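Local coordinates for putative oxidoreductase with NAD(P)-binding Rossmann-fold domain (Clostridium difficile, PDB 3UUW), which is a putative NAD(P)-dependent dehydrogenase of the GFO/IDH/MocA family, probably binding its nicotinamide nucleotide in a Rossmann-fold domain, at residues Ser59-Cys67 against Ile82-Val91. Residues are numbered along the deposited sequence; the frame is centred on the assembly and turned at random. Where two conformers were deposited one is given.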
loop_
_atom_site.group_PDB
_atom_site.type_symbol
_atom_site.label_atom_id
_atom_site.label_comp_id
_atom_site.label_asym_id
_atom_site.label_seq_id
_atom_site.Cartn_x
_atom_site.Cartn_y
_atom_site.Cartn_z
ATOM N N SER A 59 35.589 -13.287 33.926
ATOM C CA SER A 59 34.456 -13.552 34.814
ATOM C C SER A 59 33.558 -12.341 34.991
ATOM O O SER A 59 33.960 -11.209 34.738
ATOM C CB SER A 59 34.943 -13.992 36.203
ATOM O OG SER A 59 35.560 -12.920 36.894
ATOM N N ILE A 60 32.335 -12.617 35.435
ATOM C CA ILE A 60 31.362 -11.591 35.764
ATOM C C ILE A 60 31.930 -10.672 36.827
ATOM O O ILE A 60 31.815 -9.454 36.734
ATOM C CB ILE A 60 30.060 -12.229 36.322
ATOM C CG1 ILE A 60 29.299 -12.923 35.209
ATOM C CG2 ILE A 60 29.162 -11.160 36.989
ATOM C CD1 ILE A 60 28.309 -13.992 35.711
ATOM N N GLU A 61 32.553 -11.263 37.843
ATOM C CA GLU A 61 33.059 -10.477 38.959
ATOM C C GLU A 61 34.204 -9.550 38.578
ATOM O O GLU A 61 34.184 -8.385 38.945
ATOM C CB GLU A 61 33.457 -11.373 40.131
ATOM C CG GLU A 61 32.296 -12.102 40.774
ATOM C CD GLU A 61 31.855 -13.377 40.049
ATOM O OE1 GLU A 61 32.504 -13.791 39.054
ATOM O OE2 GLU A 61 30.845 -13.973 40.503
ATOM N N SER A 62 35.182 -10.048 37.830
ATOM C CA SER A 62 36.317 -9.214 37.439
ATOM C C SER A 62 35.886 -8.039 36.572
ATOM O O SER A 62 36.444 -6.950 36.673
ATOM C CB SER A 62 37.397 -10.028 36.728
ATOM O OG SER A 62 36.921 -10.608 35.538
ATOM N N LEU A 63 34.903 -8.255 35.705
ATOM C CA LEU A 63 34.424 -7.169 34.861
ATOM C C LEU A 63 33.661 -6.140 35.698
ATOM O O LEU A 63 33.901 -4.936 35.584
ATOM C CB LEU A 63 33.533 -7.701 33.741
ATOM C CG LEU A 63 32.876 -6.667 32.815
ATOM C CD1 LEU A 63 33.932 -5.771 32.096
ATOM C CD2 LEU A 63 31.979 -7.385 31.809
ATOM N N ALA A 64 32.744 -6.624 36.531
ATOM C CA ALA A 64 31.890 -5.749 37.330
ATOM C C ALA A 64 32.697 -4.815 38.217
ATOM O O ALA A 64 32.314 -3.676 38.419
ATOM C CB ALA A 64 30.917 -6.561 38.165
ATOM N N LYS A 65 33.807 -5.314 38.756
ATOM C CA LYS A 65 34.678 -4.516 39.632
ATOM C C LYS A 65 35.328 -3.329 38.923
ATOM O O LYS A 65 35.814 -2.400 39.580
ATOM C CB LYS A 65 35.753 -5.409 40.273
ATOM C CG LYS A 65 35.183 -6.332 41.325
ATOM C CD LYS A 65 36.166 -7.413 41.757
ATOM C CE LYS A 65 35.493 -8.378 42.733
ATOM N NZ LYS A 65 36.334 -9.574 43.046
ATOM N N LYS A 66 35.346 -3.361 37.593
ATOM C CA LYS A 66 35.932 -2.290 36.794
ATOM C C LYS A 66 34.892 -1.421 36.076
ATOM O O LYS A 66 35.269 -0.604 35.249
ATOM C CB LYS A 66 36.865 -2.895 35.737
ATOM C CG LYS A 66 38.078 -3.610 36.290
ATOM C CD LYS A 66 39.044 -2.655 36.964
ATOM C CE LYS A 66 40.335 -3.365 37.324
ATOM N NZ LYS A 66 41.357 -2.416 37.811
ATOM N N CYS A 67 33.606 -1.611 36.379
ATOM C CA CYS A 67 32.508 -0.909 35.692
ATOM C C CYS A 67 31.590 -0.177 36.652
ATOM O O CYS A 67 31.522 -0.521 37.835
ATOM C CB CYS A 67 31.656 -1.931 34.912
ATOM S SG CYS A 67 32.520 -2.723 33.561
ATOM N N ILE A 82 22.839 -13.696 38.555
ATOM C CA ILE A 82 23.807 -12.734 38.057
ATOM C C ILE A 82 23.515 -11.331 38.588
ATOM O O ILE A 82 24.417 -10.645 39.039
ATOM C CB ILE A 82 23.902 -12.710 36.512
ATOM C CG1 ILE A 82 24.419 -14.049 35.974
ATOM C CG2 ILE A 82 24.801 -11.556 36.064
ATOM C CD1 ILE A 82 24.407 -14.143 34.437
ATOM N N ILE A 83 22.253 -10.904 38.547
ATOM C CA ILE A 83 21.924 -9.546 38.981
ATOM C C ILE A 83 22.199 -9.342 40.477
ATOM O O ILE A 83 22.605 -8.265 40.875
ATOM C CB ILE A 83 20.478 -9.164 38.615
ATOM C CG1 ILE A 83 20.302 -9.207 37.094
ATOM C CG2 ILE A 83 20.138 -7.749 39.157
ATOM C CD1 ILE A 83 18.838 -9.015 36.597
ATOM N N LYS A 84 21.981 -10.374 41.286
ATOM C CA LYS A 84 22.260 -10.279 42.704
ATOM C C LYS A 84 23.757 -9.981 42.901
ATOM O O LYS A 84 24.112 -9.087 43.653
ATOM C CB LYS A 84 21.797 -11.556 43.412
ATOM C CG LYS A 84 21.868 -11.548 44.915
ATOM C CD LYS A 84 20.874 -12.577 45.515
ATOM C CE LYS A 84 20.847 -13.917 44.739
ATOM N NZ LYS A 84 20.121 -15.022 45.455
ATOM N N ILE A 85 24.622 -10.699 42.185
ATOM C CA ILE A 85 26.076 -10.450 42.234
ATOM C C ILE A 85 26.434 -9.009 41.816
ATOM O O ILE A 85 27.192 -8.311 42.501
ATOM C CB ILE A 85 26.824 -11.436 41.325
ATOM C CG1 ILE A 85 26.745 -12.856 41.904
ATOM C CG2 ILE A 85 28.280 -10.999 41.117
ATOM C CD1 ILE A 85 27.201 -13.934 40.940
ATOM N N LEU A 86 25.852 -8.560 40.707
ATOM C CA LEU A 86 26.164 -7.248 40.147
ATOM C C LEU A 86 25.751 -6.097 41.053
ATOM O O LEU A 86 26.526 -5.189 41.302
ATOM C CB LEU A 86 25.496 -7.097 38.769
ATOM C CG LEU A 86 26.014 -8.035 37.670
ATOM C CD1 LEU A 86 25.238 -7.841 36.334
ATOM C CD2 LEU A 86 27.511 -7.810 37.464
ATOM N N LEU A 87 24.525 -6.164 41.557
ATOM C CA LEU A 87 24.027 -5.135 42.450
ATOM C C LEU A 87 24.874 -5.096 43.723
ATOM O O LEU A 87 25.195 -4.031 44.233
ATOM C CB LEU A 87 22.538 -5.357 42.758
ATOM C CG LEU A 87 21.573 -5.212 41.585
ATOM C CD1 LEU A 87 20.157 -5.627 41.998
ATOM C CD2 LEU A 87 21.598 -3.795 41.019
ATOM N N ASN A 88 25.291 -6.252 44.215
ATOM C CA ASN A 88 26.101 -6.278 45.421
ATOM C C ASN A 88 27.522 -5.751 45.198
ATOM O O ASN A 88 28.172 -5.314 46.154
ATOM C CB ASN A 88 26.077 -7.659 46.070
ATOM C CG ASN A 88 24.833 -7.867 46.901
ATOM O OD1 ASN A 88 24.434 -6.978 47.649
ATOM N ND2 ASN A 88 24.224 -9.032 46.791
ATOM N N LEU A 89 27.968 -5.756 43.938
ATOM C CA LEU A 89 29.244 -5.177 43.544
ATOM C C LEU A 89 29.124 -3.693 43.145
ATOM O O LEU A 89 30.114 -3.081 42.739
ATOM C CB LEU A 89 29.897 -5.992 42.419
ATOM C CG LEU A 89 30.570 -7.296 42.841
ATOM C CD1 LEU A 89 30.931 -8.109 41.604
ATOM C CD2 LEU A 89 31.813 -7.020 43.725
ATOM N N GLY A 90 27.925 -3.118 43.268
ATOM C CA GLY A 90 27.732 -1.674 43.104
ATOM C C GLY A 90 27.580 -1.170 41.686
ATOM O O GLY A 90 27.852 -0.002 41.416
ATOM N N VAL A 91 27.096 -2.022 40.795
ATOM C CA VAL A 91 26.924 -1.600 39.404
ATOM C C VAL A 91 25.443 -1.519 39.029
ATOM O O VAL A 91 24.656 -2.366 39.420
ATOM C CB VAL A 91 27.667 -2.519 38.406
ATOM C CG1 VAL A 91 29.173 -2.605 38.757
ATOM C CG2 VAL A 91 27.063 -3.890 38.369
HETATM O O HOH W 1 32.210 -1.968 40.611
#
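Ile60 overlaps Ile82 and Leu86 with two different branches, crossing each side chain at roughly a right angle. Its CD1 lies 3.9 Å from Ile82 CG1, while CG2, held opposite the backbone N by a chi1 of -72°, comes within 3.8 Å of Leu86 CD2. That same leucine methyl is 3.7 Å from Ala64 CB, so CD2 of Leu86 fits between two residues one helical turn apart on helix 60-64. Ala64 CB is the short side chain at the middle of the contact: besides Leu86 it meets CD1 of Leu89, whose two methyls divide their work, CD1 packing on Ala64 and over the backbone of Glu61, CD2 lying 4.0 Å from Lys65 CE along the aliphatic part of that extended lysine. At the outer margin the bend of Glu61 at chi2 (82°) carries its carboxylate over Ile85, with OE2 3.7 Å from CD1, a plain van der Waals contact.

Toward the C-terminal ends of the segments, the methyl CG1 of Val91 packs against the carbonyl oxygens of Ala64 and Cys67. Water 1 lies between the segments, 2.8 Å from Ala64 O and 3.2 Å from Leu89 O; it can donate to either, but other acceptors nearby compete for its two protons. Gly90, with positive phi, closes helix 79-88 in a Schellman motif, evidenced by the bonds Gly90 N to Leu87 O and Val91 N to Leu86 O, and turns the chain into strand 92-95.

The axes of helix 60-64 and helix 82-88 come within 10.2 Å and run broadly parallel, 32° apart. Ile60 and Leu86 both rest on Ile12, placing the helices on one face of a parallel sheet ordered 33-38, 8-12, 69-72, 92-95, 120-122, as in the NAD(P)-binding Rossmann fold.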